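Local coordinates for protein methyltransferase (Pectobacterium atrosepticum SCRI1043, PDB 2P7I) that probably transfers a methyl group from S-adenosylmethionine to a substrate not yet identified, as expected of a class I Rossmann-like methyltransferase, at residues F138-N143 / S239-C244; P142-V147 / T176-T181; N45-G50 / D66-E71; F40-N45 / G134-L139. All coordinates share one frame; numbering follows the deposited sequence.

Interaction 1: residues F138-N143 / S239-C244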
loop_
_atom_site.group_PDB
_atom_site.type_symbol
_atom_site.label_atom_id
_atom_site.label_comp_id
_atom_site.label_asym_id
_atom_site.label_seq_id
_atom_site.Cartn_x
_atom_site.Cartn_y
_atom_site.Cartn_z
ATOM N N PHE B 138 17.626 16.703 -7.139
ATOM C CA PHE B 138 17.297 15.828 -6.026
ATOM C C PHE B 138 16.357 16.562 -5.108
ATOM O O PHE B 138 16.782 17.324 -4.213
ATOM C CB PHE B 138 18.559 15.407 -5.313
ATOM C CG PHE B 138 19.486 14.627 -6.185
ATOM C CD1 PHE B 138 20.279 15.278 -7.130
ATOM C CD2 PHE B 138 19.574 13.241 -6.062
ATOM C CE1 PHE B 138 21.111 14.560 -7.979
ATOM C CE2 PHE B 138 20.418 12.508 -6.875
ATOM C CZ PHE B 138 21.179 13.160 -7.857
ATOM N N LEU B 139 15.077 16.290 -5.302
ATOM C CA LEU B 139 13.993 17.002 -4.640
ATOM C C LEU B 139 13.372 16.169 -3.527
ATOM O O LEU B 139 12.749 15.170 -3.779
ATOM C CB LEU B 139 12.891 17.387 -5.663
ATOM C CG LEU B 139 11.657 18.102 -5.126
ATOM C CD1 LEU B 139 12.049 19.450 -4.457
ATOM C CD2 LEU B 139 10.668 18.370 -6.290
ATOM N N VAL B 140 13.560 16.601 -2.288
ATOM C CA VAL B 140 13.105 15.782 -1.139
ATOM C C VAL B 140 12.330 16.666 -0.183
ATOM O O VAL B 140 12.794 17.700 0.179
ATOM C CB VAL B 140 14.263 15.065 -0.405
ATOM C CG1 VAL B 140 13.743 14.258 0.778
ATOM C CG2 VAL B 140 15.037 14.150 -1.354
ATOM N N CYS B 141 11.147 16.205 0.239
ATOM C CA CYS B 141 10.340 16.905 1.217
ATOM C C CYS B 141 9.768 15.937 2.252
ATOM O O CYS B 141 9.580 14.742 1.963
ATOM C CB CYS B 141 9.160 17.566 0.510
ATOM S SG CYS B 141 9.611 18.938 -0.575
ATOM N N PRO B 142 9.418 16.451 3.433
ATOM C CA PRO B 142 8.695 15.655 4.416
ATOM C C PRO B 142 7.344 15.205 3.843
ATOM O O PRO B 142 6.681 15.940 3.139
ATOM C CB PRO B 142 8.525 16.617 5.605
ATOM C CG PRO B 142 9.272 17.697 5.358
ATOM C CD PRO B 142 9.673 17.794 3.933
ATOM N N ASN B 143 6.982 13.966 4.082
ATOM C CA ASN B 143 5.804 13.370 3.492
ATOM C C ASN B 143 4.575 13.449 4.368
ATOM O O ASN B 143 4.564 12.943 5.502
ATOM C CB ASN B 143 6.148 11.919 3.225
ATOM C CG ASN B 143 5.055 11.145 2.578
ATOM O OD1 ASN B 143 4.169 11.712 1.906
ATOM N ND2 ASN B 143 5.133 9.828 2.701
ATOM N N SER B 239 10.157 10.845 4.210
ATOM C CA SER B 239 10.378 11.895 3.206
ATOM C C SER B 239 10.174 11.272 1.863
ATOM O O SER B 239 10.427 10.113 1.656
ATOM C CB SER B 239 11.789 12.486 3.293
ATOM O OG SER B 239 11.905 13.289 4.455
ATOM N N ILE B 240 9.694 12.060 0.911
ATOM C CA ILE B 240 9.517 11.559 -0.427
ATOM C C ILE B 240 10.526 12.286 -1.317
ATOM O O ILE B 240 10.977 13.421 -1.002
ATOM C CB ILE B 240 8.063 11.817 -0.921
ATOM C CG1 ILE B 240 7.575 13.213 -0.471
ATOM C CG2 ILE B 240 7.109 10.740 -0.379
ATOM C CD1 ILE B 240 6.194 13.592 -1.028
ATOM N N PHE B 241 10.844 11.637 -2.424
ATOM C CA PHE B 241 12.025 11.937 -3.210
ATOM C C PHE B 241 11.632 11.814 -4.659
ATOM O O PHE B 241 11.231 10.736 -5.137
ATOM C CB PHE B 241 13.159 10.950 -2.804
ATOM C CG PHE B 241 14.366 10.916 -3.720
ATOM C CD1 PHE B 241 14.818 12.046 -4.404
ATOM C CD2 PHE B 241 15.086 9.743 -3.856
ATOM C CE1 PHE B 241 15.924 11.959 -5.261
ATOM C CE2 PHE B 241 16.217 9.674 -4.676
ATOM C CZ PHE B 241 16.610 10.765 -5.413
ATOM N N LEU B 242 11.679 12.943 -5.348
ATOM C CA LEU B 242 11.617 12.986 -6.781
ATOM C C LEU B 242 12.987 13.291 -7.426
ATOM O O LEU B 242 13.627 14.269 -7.105
ATOM C CB LEU B 242 10.597 14.032 -7.265
ATOM C CG LEU B 242 9.117 13.909 -6.853
ATOM C CD1 LEU B 242 8.341 15.016 -7.690
ATOM C CD2 LEU B 242 8.573 12.558 -7.147
ATOM N N LEU B 243 13.396 12.443 -8.353
ATOM C CA LEU B 243 14.558 12.698 -9.205
ATOM C C LEU B 243 14.049 13.328 -10.456
ATOM O O LEU B 243 13.220 12.760 -11.183
ATOM C CB LEU B 243 15.296 11.405 -9.580
ATOM C CG LEU B 243 16.640 11.626 -10.318
ATOM C CD1 LEU B 243 17.696 12.196 -9.317
ATOM C CD2 LEU B 243 17.105 10.313 -10.930
ATOM N N CYS B 244 14.535 14.512 -10.757
ATOM C CA CYS B 244 14.041 15.278 -11.885
ATOM C C CYS B 244 15.170 15.675 -12.825
ATOM O O CYS B 244 16.332 15.808 -12.413
ATOM C CB CYS B 244 13.415 16.571 -11.376
ATOM S SG CYS B 244 12.014 16.351 -10.233
#
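Ser239 begins the pairing of 239-244 with 138-143: its CB rests against Val140 CG1 at 3.6 Å, while its OG turns to a hydrogen bond with His111. Ile240 forms the first hydrogen-bonded pair, with Cys141; its N reaches Cys141 O at 2.9 Å and its O receives Cys141 N. Its side chain crosses that of Asn143 at about a right angle, CG2 lying 3.6 Å from Asn143 CG, and the amide it touches is anchored through ND2 to the backbone oxygens of Asp235 and Cys237. Phe241 pairs with Val140 without backbone hydrogen bonds. CG stands anti to its own N (chi1 167°), which turns the ring toward strand 135-142: CD1 meets Val140 CG2 at 3.7 Å and CZ reaches Phe138 CD2 at 3.9 Å; Leu139 O lies in the ring plane at its edge. Leu242 closes the second hydrogen-bonded pair, its N 2.9 Å from Leu139 O. Leu243 then sets CD1 over one face of the Phe138 ring, a CH-pi contact 3.9 Å from the centroid and 20° off the normal. These antiparallel strands belong to the seven-stranded 3-2-1-4-5-7-6 sheet of class I methyltransferases, where strand 237-245 is the reversed one, inserted between 135-142 and 192-201. Helix 24-37 covers the face of Phe138, Val140 and Phe241 through Met33 and Phe37, and helix 179-188 covers that of Leu139, Cys141 and Ile240 through Leu182; on its far edge, strand 135-142 is hydrogen-bonded to strand 104-110.

Interaction 2: residues P142-V147 / T176-T181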
loop_
_atom_site.group_PDB
_atom_site.type_symbol
_atom_site.label_atom_id
_atom_site.label_comp_id
_atom_site.label_asym_id
_atom_site.label_seq_id
_atom_site.Cartn_x
_atom_site.Cartn_y
_atom_site.Cartn_z
ATOM N N PRO B 142 9.418 16.451 3.433
ATOM C CA PRO B 142 8.695 15.655 4.416
ATOM C C PRO B 142 7.344 15.205 3.843
ATOM O O PRO B 142 6.681 15.940 3.139
ATOM C CB PRO B 142 8.525 16.617 5.605
ATOM C CG PRO B 142 9.272 17.697 5.358
ATOM C CD PRO B 142 9.673 17.794 3.933
ATOM N N ASN B 143 6.982 13.966 4.082
ATOM C CA ASN B 143 5.804 13.370 3.492
ATOM C C ASN B 143 4.575 13.449 4.368
ATOM O O ASN B 143 4.564 12.943 5.502
ATOM C CB ASN B 143 6.148 11.919 3.225
ATOM C CG ASN B 143 5.055 11.145 2.578
ATOM O OD1 ASN B 143 4.169 11.712 1.906
ATOM N ND2 ASN B 143 5.133 9.828 2.701
ATOM N N ALA B 144 3.514 13.989 3.804
ATOM C CA ALA B 144 2.225 14.049 4.467
ATOM C C ALA B 144 1.729 12.694 4.873
ATOM O O ALA B 144 0.989 12.562 5.852
ATOM C CB ALA B 144 1.202 14.726 3.553
ATOM N N ASN B 145 1.987 11.680 4.036
ATOM C CA ASN B 145 1.404 10.383 4.214
ATOM C C ASN B 145 2.315 9.422 4.972
ATOM O O ASN B 145 2.051 8.255 5.011
ATOM C CB ASN B 145 1.007 9.779 2.890
ATOM C CG ASN B 145 0.011 10.615 2.166
ATOM O OD1 ASN B 145 -0.625 11.475 2.764
ATOM N ND2 ASN B 145 -0.145 10.368 0.866
ATOM N N ALA B 146 3.386 9.918 5.576
ATOM C CA ALA B 146 4.220 9.079 6.404
ATOM C C ALA B 146 3.386 8.391 7.468
ATOM O O ALA B 146 2.457 8.996 8.026
ATOM C CB ALA B 146 5.285 9.946 7.107
ATOM N N VAL B 147 3.741 7.150 7.795
ATOM C CA VAL B 147 2.979 6.381 8.766
ATOM C C VAL B 147 2.812 7.092 10.084
ATOM O O VAL B 147 1.694 7.224 10.566
ATOM C CB VAL B 147 3.520 4.960 8.974
ATOM C CG1 VAL B 147 2.823 4.258 10.191
ATOM C CG2 VAL B 147 3.285 4.170 7.750
ATOM N N THR B 176 2.495 20.811 3.152
ATOM C CA THR B 176 2.958 19.524 3.562
ATOM C C THR B 176 2.700 18.684 2.347
ATOM O O THR B 176 1.540 18.306 2.082
ATOM C CB THR B 176 2.177 18.986 4.743
ATOM O OG1 THR B 176 2.201 19.950 5.824
ATOM C CG2 THR B 176 2.851 17.683 5.306
ATOM N N TYR B 177 3.761 18.454 1.587
ATOM C CA TYR B 177 3.672 17.669 0.367
ATOM C C TYR B 177 3.412 16.210 0.577
ATOM O O TYR B 177 3.821 15.605 1.540
ATOM C CB TYR B 177 4.972 17.776 -0.422
ATOM C CG TYR B 177 5.145 19.119 -1.149
ATOM C CD1 TYR B 177 4.406 19.414 -2.281
ATOM C CD2 TYR B 177 6.024 20.087 -0.672
ATOM C CE1 TYR B 177 4.566 20.629 -2.957
ATOM C CE2 TYR B 177 6.186 21.289 -1.337
ATOM C CZ TYR B 177 5.472 21.545 -2.477
ATOM O OH TYR B 177 5.621 22.722 -3.150
ATOM N N ALA B 178 2.759 15.645 -0.410
ATOM C CA ALA B 178 2.730 14.176 -0.629
ATOM C C ALA B 178 3.206 13.979 -2.075
ATOM O O ALA B 178 3.448 14.971 -2.814
ATOM C CB ALA B 178 1.302 13.614 -0.414
ATOM N N LEU B 179 3.321 12.741 -2.514
ATOM C CA LEU B 179 3.802 12.486 -3.878
ATOM C C LEU B 179 2.936 13.147 -4.931
ATOM O O LEU B 179 3.431 13.589 -5.984
ATOM C CB LEU B 179 3.971 11.001 -4.108
ATOM C CG LEU B 179 5.225 10.350 -3.494
ATOM C CD1 LEU B 179 5.023 8.872 -3.326
ATOM C CD2 LEU B 179 6.428 10.600 -4.377
ATOM N N ASP B 180 1.639 13.248 -4.676
ATOM C CA ASP B 180 0.757 13.831 -5.669
ATOM C C ASP B 180 1.011 15.326 -5.894
ATOM O O ASP B 180 1.146 15.801 -7.063
ATOM C CB ASP B 180 -0.738 13.477 -5.407
ATOM C CG ASP B 180 -1.353 14.157 -4.169
ATOM O OD1 ASP B 180 -0.716 14.187 -3.095
ATOM O OD2 ASP B 180 -2.525 14.598 -4.251
ATOM N N THR B 181 1.102 16.091 -4.804
ATOM C CA THR B 181 1.241 17.511 -4.914
ATOM C C THR B 181 2.683 17.902 -5.241
ATOM O O THR B 181 2.937 18.897 -5.902
ATOM C CB THR B 181 0.811 18.188 -3.584
ATOM O OG1 THR B 181 1.453 17.520 -2.482
ATOM C CG2 THR B 181 -0.736 18.113 -3.420
HETATM O O HOH W 1 6.360 18.652 2.649
HETATM O O HOH W 2 3.328 10.698 -0.625
HETATM O O HOH W 3 -1.886 11.908 -1.243
#
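Ala144 presses its CB against the CG2 methyl of Thr176 at 3.8 Å and meets Ala178 CB at 4.1 Å, so that its methyl touches two residues of 176-181. It is the second residue of a type I beta turn, Asn143 to Ala146, that follows strand 135-142 of the Rossmann-like sheet. An Asx turn is laid over its start: Asn143 OD1 accepts Asn145 N at 3.0 Å, with the donor well above the amide carbonyl plane, 77° out of it. Directly between the segments runs one hydrogen bond, Ala144 N to Tyr177 O, 2.8 Å long and fairly straight (160° at the hydrogen). Thr176 brings its methyl to Ala144 because CG2 stands opposite its backbone N, while OG1 bonds to Ala163 O. Asn145 lays its amide beside Ala178, ND2 lying 3.8 Å from the CB methyl; the same amide is held by Asp235 through ND2 and by Asn161 through OD1. Three waters complete the seam. One joins Pro142 O to Tyr177 N, giving each of these two backbone groups a partner without their meeting, and another links Asn145 ND2 to Asp180 OD1. The third donates to Asn143 OD1 and accepts from Leu179 N, near the start of helix 179-188, so a single amide oxygen serves both its own turn and the neighbouring helix. Asp180 also reaches the backbone N of Asn161 in the third subunit. Ala178 occupies the N-cap position of the helix, and its backbone N is fixed by Thr181 OG1 at 3.1 Å in a nearly linear bond of 172°.

Interaction 3: residues N45-G50 / D66-E71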
loop_
_atom_site.group_PDB
_atom_site.type_symbol
_atom_site.label_atom_id
_atom_site.label_comp_id
_atom_site.label_asym_id
_atom_site.label_seq_id
_atom_site.Cartn_x
_atom_site.Cartn_y
_atom_site.Cartn_z
ATOM N N ASN B 45 29.723 18.875 -10.991
ATOM C CA ASN B 45 29.585 19.697 -9.793
ATOM C C ASN B 45 28.207 19.547 -9.122
ATOM O O ASN B 45 27.323 18.902 -9.647
ATOM C CB ASN B 45 29.875 21.157 -10.126
ATOM C CG ASN B 45 28.888 21.729 -11.113
ATOM O OD1 ASN B 45 27.945 21.048 -11.526
ATOM N ND2 ASN B 45 29.063 22.990 -11.459
ATOM N N LEU B 46 28.056 20.156 -7.961
ATOM C CA LEU B 46 26.799 20.106 -7.248
ATOM C C LEU B 46 26.432 21.479 -6.738
ATOM O O LEU B 46 27.305 22.262 -6.357
ATOM C CB LEU B 46 26.889 19.110 -6.091
ATOM C CG LEU B 46 25.622 18.914 -5.244
ATOM C CD1 LEU B 46 25.438 17.473 -4.834
ATOM C CD2 LEU B 46 25.686 19.810 -4.036
ATOM N N LEU B 47 25.129 21.766 -6.755
ATOM C CA LEU B 47 24.554 22.952 -6.160
ATOM C C LEU B 47 23.626 22.522 -5.014
ATOM O O LEU B 47 22.722 21.714 -5.224
ATOM C CB LEU B 47 23.763 23.749 -7.208
ATOM C CG LEU B 47 22.959 24.977 -6.759
ATOM C CD1 LEU B 47 23.803 26.146 -6.244
ATOM C CD2 LEU B 47 22.045 25.457 -7.942
ATOM N N GLU B 48 23.848 23.061 -3.817
ATOM C CA GLU B 48 23.003 22.789 -2.645
ATOM C C GLU B 48 22.199 24.037 -2.305
ATOM O O GLU B 48 22.748 25.052 -1.847
ATOM C CB GLU B 48 23.813 22.311 -1.438
ATOM C CG GLU B 48 22.929 22.039 -0.217
ATOM C CD GLU B 48 23.682 21.668 1.056
ATOM O OE1 GLU B 48 24.897 21.933 1.184
ATOM O OE2 GLU B 48 23.004 21.144 1.964
ATOM N N LEU B 49 20.902 23.969 -2.578
ATOM C CA LEU B 49 19.997 25.078 -2.336
ATOM C C LEU B 49 19.448 24.984 -0.927
ATOM O O LEU B 49 18.823 23.994 -0.568
ATOM C CB LEU B 49 18.864 25.054 -3.366
ATOM C CG LEU B 49 19.327 25.362 -4.792
ATOM C CD1 LEU B 49 18.227 25.089 -5.806
ATOM C CD2 LEU B 49 19.814 26.813 -4.843
ATOM N N GLY B 50 19.691 26.019 -0.127
ATOM C CA GLY B 50 19.272 26.051 1.278
ATOM C C GLY B 50 20.215 25.280 2.166
ATOM O O GLY B 50 19.800 24.383 2.872
ATOM N N ASP B 66 33.422 19.989 -5.762
ATOM C CA ASP B 66 33.013 21.289 -6.262
ATOM C C ASP B 66 31.551 21.467 -5.961
ATOM O O ASP B 66 30.705 20.996 -6.711
ATOM C CB ASP B 66 33.278 21.386 -7.756
ATOM C CG ASP B 66 32.916 22.733 -8.334
ATOM O OD1 ASP B 66 32.437 23.624 -7.578
ATOM O OD2 ASP B 66 33.125 22.907 -9.563
ATOM N N ILE B 67 31.289 22.139 -4.840
ATOM C CA ILE B 67 29.949 22.338 -4.313
ATOM C C ILE B 67 29.709 23.817 -4.176
ATOM O O ILE B 67 30.561 24.544 -3.703
ATOM C CB ILE B 67 29.755 21.701 -2.921
ATOM C CG1 ILE B 67 29.928 20.177 -2.999
ATOM C CG2 ILE B 67 28.368 22.020 -2.394
ATOM C CD1 ILE B 67 29.904 19.460 -1.641
ATOM N N THR B 68 28.536 24.248 -4.617
ATOM C CA THR B 68 28.113 25.629 -4.491
ATOM C C THR B 68 26.902 25.605 -3.573
ATOM O O THR B 68 25.996 24.769 -3.737
ATOM C CB THR B 68 27.784 26.233 -5.857
ATOM O OG1 THR B 68 28.955 26.199 -6.678
ATOM C CG2 THR B 68 27.273 27.670 -5.746
ATOM N N CYS B 69 26.909 26.500 -2.586
ATOM C CA CYS B 69 25.911 26.516 -1.524
ATOM C C CYS B 69 25.231 27.857 -1.487
ATOM O O CYS B 69 25.904 28.869 -1.284
ATOM C CB CYS B 69 26.559 26.300 -0.155
ATOM S SG CYS B 69 27.257 24.678 0.176
ATOM N N VAL B 70 23.909 27.852 -1.638
ATOM C CA VAL B 70 23.097 29.057 -1.562
ATOM C C VAL B 70 22.295 29.011 -0.277
ATOM O O VAL B 70 21.580 28.035 -0.008
ATOM C CB VAL B 70 22.140 29.209 -2.767
ATOM C CG1 VAL B 70 21.339 30.497 -2.662
ATOM C CG2 VAL B 70 22.905 29.196 -4.067
ATOM N N GLU B 71 22.420 30.075 0.508
ATOM C CA GLU B 71 21.766 30.185 1.806
ATOM C C GLU B 71 21.471 31.642 2.059
ATOM O O GLU B 71 22.320 32.498 1.807
ATOM C CB GLU B 71 22.675 29.632 2.902
ATOM C CG GLU B 71 22.181 29.828 4.328
ATOM C CD GLU B 71 20.739 29.411 4.549
ATOM O OE1 GLU B 71 20.314 28.344 4.046
ATOM O OE2 GLU B 71 20.025 30.154 5.249
HETATM O O HOH W 4 29.390 23.766 -7.774
#
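Residues 46-49 and 67-71 run as parallel strands, their axes 4.7 Å apart and inclined by 17°, in a register that sets Leu46 beside Ile67 and Leu49 beside Val70. Five backbone hydrogen bonds alternate in direction from Leu46 N to Asp66 O at the start to Gly50 N to Val70 O at the end; Glu48 N to Thr68 O, at 2.7 Å and 173°, is the straightest. On one face Leu46 CD2 lies alongside Ile67 CG2, 3.8 Å away, their side chains pointing the same way. On the other, Leu47 reaches obliquely across with CD1 to touch both Thr68 CG2 and Val70 CG2, and Leu49 CD2 packs against Val70 CB at 3.9 Å. The two strands, with helix 55-60 between them, make the first right-handed beta-alpha-beta crossover of the Rossmann-like fold, whose glycine-containing turn after the first strand is the usual place for S-adenosylmethionine in this family. Glu48 stretches out fully, CG anti to its N (chi1 180°), placing OE1 3.8 Å from Cys69 SG and in a hydrogen bond with Thr57 of that helix. Its OE2 and Gly50 O both hold a hydroxyl of a bound Tris molecule, probably from the crystallisation liquor but consistent with a pocket here. Glu71 bends at chi2 to bring OE1 within 3.6 Å of Gly50 C, and its carboxylate is held by the backbone N atoms of Phe52 and Ser73. At the opposite end Asp66 OD2 touches Asn45 CB at 3.7 Å and forms a salt bridge with Arg102.

Interaction 4: residues F40-N45 / G134-L139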
loop_
_atom_site.group_PDB
_atom_site.type_symbol
_atom_site.label_atom_id
_atom_site.label_comp_id
_atom_site.label_asym_id
_atom_site.label_seq_id
_atom_site.Cartn_x
_atom_site.Cartn_y
_atom_site.Cartn_z
ATOM N N PHE B 40 22.170 7.886 -8.325
ATOM C CA PHE B 40 21.726 8.820 -9.348
ATOM C C PHE B 40 22.665 9.980 -9.613
ATOM O O PHE B 40 22.462 10.709 -10.597
ATOM C CB PHE B 40 20.374 9.426 -8.956
ATOM C CG PHE B 40 19.286 8.416 -8.744
ATOM C CD1 PHE B 40 18.861 7.636 -9.804
ATOM C CD2 PHE B 40 18.661 8.266 -7.499
ATOM C CE1 PHE B 40 17.827 6.719 -9.651
ATOM C CE2 PHE B 40 17.640 7.359 -7.330
ATOM C CZ PHE B 40 17.216 6.583 -8.400
ATOM N N PHE B 41 23.648 10.192 -8.742
ATOM C CA PHE B 41 24.580 11.309 -8.883
ATOM C C PHE B 41 25.220 11.300 -10.262
ATOM O O PHE B 41 25.563 10.240 -10.792
ATOM C CB PHE B 41 25.684 11.270 -7.836
ATOM C CG PHE B 41 25.297 11.785 -6.461
ATOM C CD1 PHE B 41 24.460 12.882 -6.281
ATOM C CD2 PHE B 41 25.859 11.201 -5.329
ATOM C CE1 PHE B 41 24.166 13.362 -4.990
ATOM C CE2 PHE B 41 25.560 11.653 -4.059
ATOM C CZ PHE B 41 24.713 12.732 -3.879
ATOM N N ARG B 42 25.314 12.492 -10.847
ATOM C CA ARG B 42 26.022 12.716 -12.097
ATOM C C ARG B 42 27.448 13.165 -11.828
ATOM O O ARG B 42 27.709 13.873 -10.857
ATOM C CB ARG B 42 25.359 13.859 -12.858
ATOM C CG ARG B 42 23.902 13.701 -13.154
ATOM C CD ARG B 42 23.708 12.855 -14.352
ATOM N NE ARG B 42 24.420 13.469 -15.450
ATOM C CZ ARG B 42 24.885 12.826 -16.508
ATOM N NH1 ARG B 42 24.689 11.514 -16.648
ATOM N NH2 ARG B 42 25.551 13.507 -17.435
ATOM N N PRO B 43 28.381 12.830 -12.728
ATOM C CA PRO B 43 29.737 13.380 -12.539
ATOM C C PRO B 43 29.688 14.870 -12.758
ATOM O O PRO B 43 28.846 15.342 -13.516
ATOM C CB PRO B 43 30.555 12.710 -13.646
ATOM C CG PRO B 43 29.508 12.277 -14.690
ATOM C CD PRO B 43 28.252 12.000 -13.940
ATOM N N GLY B 44 30.529 15.617 -12.061
ATOM C CA GLY B 44 30.610 17.054 -12.298
ATOM C C GLY B 44 30.457 17.769 -10.995
ATOM O O GLY B 44 30.947 17.305 -10.002
ATOM N N ASN B 45 29.723 18.875 -10.991
ATOM C CA ASN B 45 29.585 19.697 -9.793
ATOM C C ASN B 45 28.207 19.547 -9.122
ATOM O O ASN B 45 27.323 18.902 -9.647
ATOM C CB ASN B 45 29.875 21.157 -10.126
ATOM C CG ASN B 45 28.888 21.729 -11.113
ATOM O OD1 ASN B 45 27.945 21.048 -11.526
ATOM N ND2 ASN B 45 29.063 22.990 -11.459
ATOM N N GLY B 134 21.714 17.356 -18.973
ATOM C CA GLY B 134 21.932 16.072 -18.310
ATOM C C GLY B 134 21.899 16.146 -16.798
ATOM O O GLY B 134 22.036 15.135 -16.129
ATOM N N GLY B 135 21.747 17.352 -16.262
ATOM C CA GLY B 135 21.784 17.558 -14.827
ATOM C C GLY B 135 20.545 17.006 -14.134
ATOM O O GLY B 135 19.499 16.839 -14.747
ATOM N N ARG B 136 20.692 16.713 -12.850
ATOM C CA ARG B 136 19.629 16.133 -12.057
ATOM C C ARG B 136 19.344 16.956 -10.798
ATOM O O ARG B 136 20.255 17.364 -10.108
ATOM C CB ARG B 136 19.993 14.690 -11.695
ATOM C CG ARG B 136 19.913 13.772 -12.921
ATOM C CD ARG B 136 20.380 12.375 -12.629
ATOM N NE ARG B 136 20.437 11.599 -13.866
ATOM C CZ ARG B 136 20.867 10.354 -13.943
ATOM N NH1 ARG B 136 21.275 9.734 -12.863
ATOM N NH2 ARG B 136 20.908 9.741 -15.117
ATOM N N LEU B 137 18.046 17.118 -10.513
ATOM C CA LEU B 137 17.548 17.694 -9.308
ATOM C C LEU B 137 17.126 16.581 -8.377
ATOM O O LEU B 137 16.420 15.620 -8.808
ATOM C CB LEU B 137 16.353 18.622 -9.604
ATOM C CG LEU B 137 15.588 19.119 -8.362
ATOM C CD1 LEU B 137 16.451 20.091 -7.435
ATOM C CD2 LEU B 137 14.248 19.718 -8.773
ATOM N N PHE B 138 17.626 16.703 -7.139
ATOM C CA PHE B 138 17.297 15.828 -6.026
ATOM C C PHE B 138 16.357 16.562 -5.108
ATOM O O PHE B 138 16.782 17.324 -4.213
ATOM C CB PHE B 138 18.559 15.407 -5.313
ATOM C CG PHE B 138 19.486 14.627 -6.185
ATOM C CD1 PHE B 138 20.279 15.278 -7.130
ATOM C CD2 PHE B 138 19.574 13.241 -6.062
ATOM C CE1 PHE B 138 21.111 14.560 -7.979
ATOM C CE2 PHE B 138 20.418 12.508 -6.875
ATOM C CZ PHE B 138 21.179 13.160 -7.857
ATOM N N LEU B 139 15.077 16.290 -5.302
ATOM C CA LEU B 139 13.993 17.002 -4.640
ATOM C C LEU B 139 13.372 16.169 -3.527
ATOM O O LEU B 139 12.749 15.170 -3.779
ATOM C CB LEU B 139 12.891 17.387 -5.663
ATOM C CG LEU B 139 11.657 18.102 -5.126
ATOM C CD1 LEU B 139 12.049 19.450 -4.457
ATOM C CD2 LEU B 139 10.668 18.370 -6.290
#
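Arg136 NH1 donates to Phe40 O at 2.7 Å, a short but bent hydrogen bond (139° at the hydrogen) that leaves the guanidinium plane by 23°. The arginine reaches the loop 40-45 because its chain is extended from CG to NE. Arg42 crosses it at about a right angle and lays its CD over one face of the Arg136 guanidinium, 3.5 Å from NE. The bend at chi2 sets Arg42 CD 3.3 Å from Gly134 O, and the bend at chi3 turns NE toward the same oxygen, at an angle too poor for a hydrogen bond. The two guanidinium groups come close, NH1 of Arg42 and NH2 of Arg136 being 4.4 Å apart, a like-charge approach that Glu245, in a long and weak ion pair with Arg136 NE, may partly offset. Farther along the strand the loop packs on Phe138: Phe40 CB meets its CE2 obliquely at 3.7 Å, and Phe41 lies over one face, CD1 3.7 Å from CZ. The Phe41 and Phe138 rings are oblique to one another, centroids 5.3 Å apart. Outside this first shell, Phe41 is placed by an edge-to-face contact with Phe64, and Asn106 ND2 bonds to Arg42 O, fastening the loop to the adjoining strand. Arg136 NH1 also donates to Pro39 O of the second subunit, whose Phe40 and Tyr195 rings meet Phe40 here, so the loop contributes to a subunit interface. In the Rossmann-like fold this loop leads from helix 24-37 to the first strand, 46-49, and passes over the start of strand 135-142, which is flanked in the sheet by strands 104-110 and 237-245.

From the N terminus, the loop after helix 24-37 supplies the first half of interaction 4 and, through the shared Asn45, runs into interaction 3. That contact closes a short beta-alpha-beta loop, nested inside the much longer one that interaction 4 closes on strand 135-142. The same strand continues through Phe138 and Leu139 into interaction 1, which closes only when the chain returns as strand 237-245. Interaction 2 starts from the end of that strand, sharing Pro142 and Asn143, and closes inside the loop of interaction 1; Ile240 packs on Ala178 between them. Interactions 2 and 3 lie on opposite sides of the chain's centre, about 25 Å apart between centres.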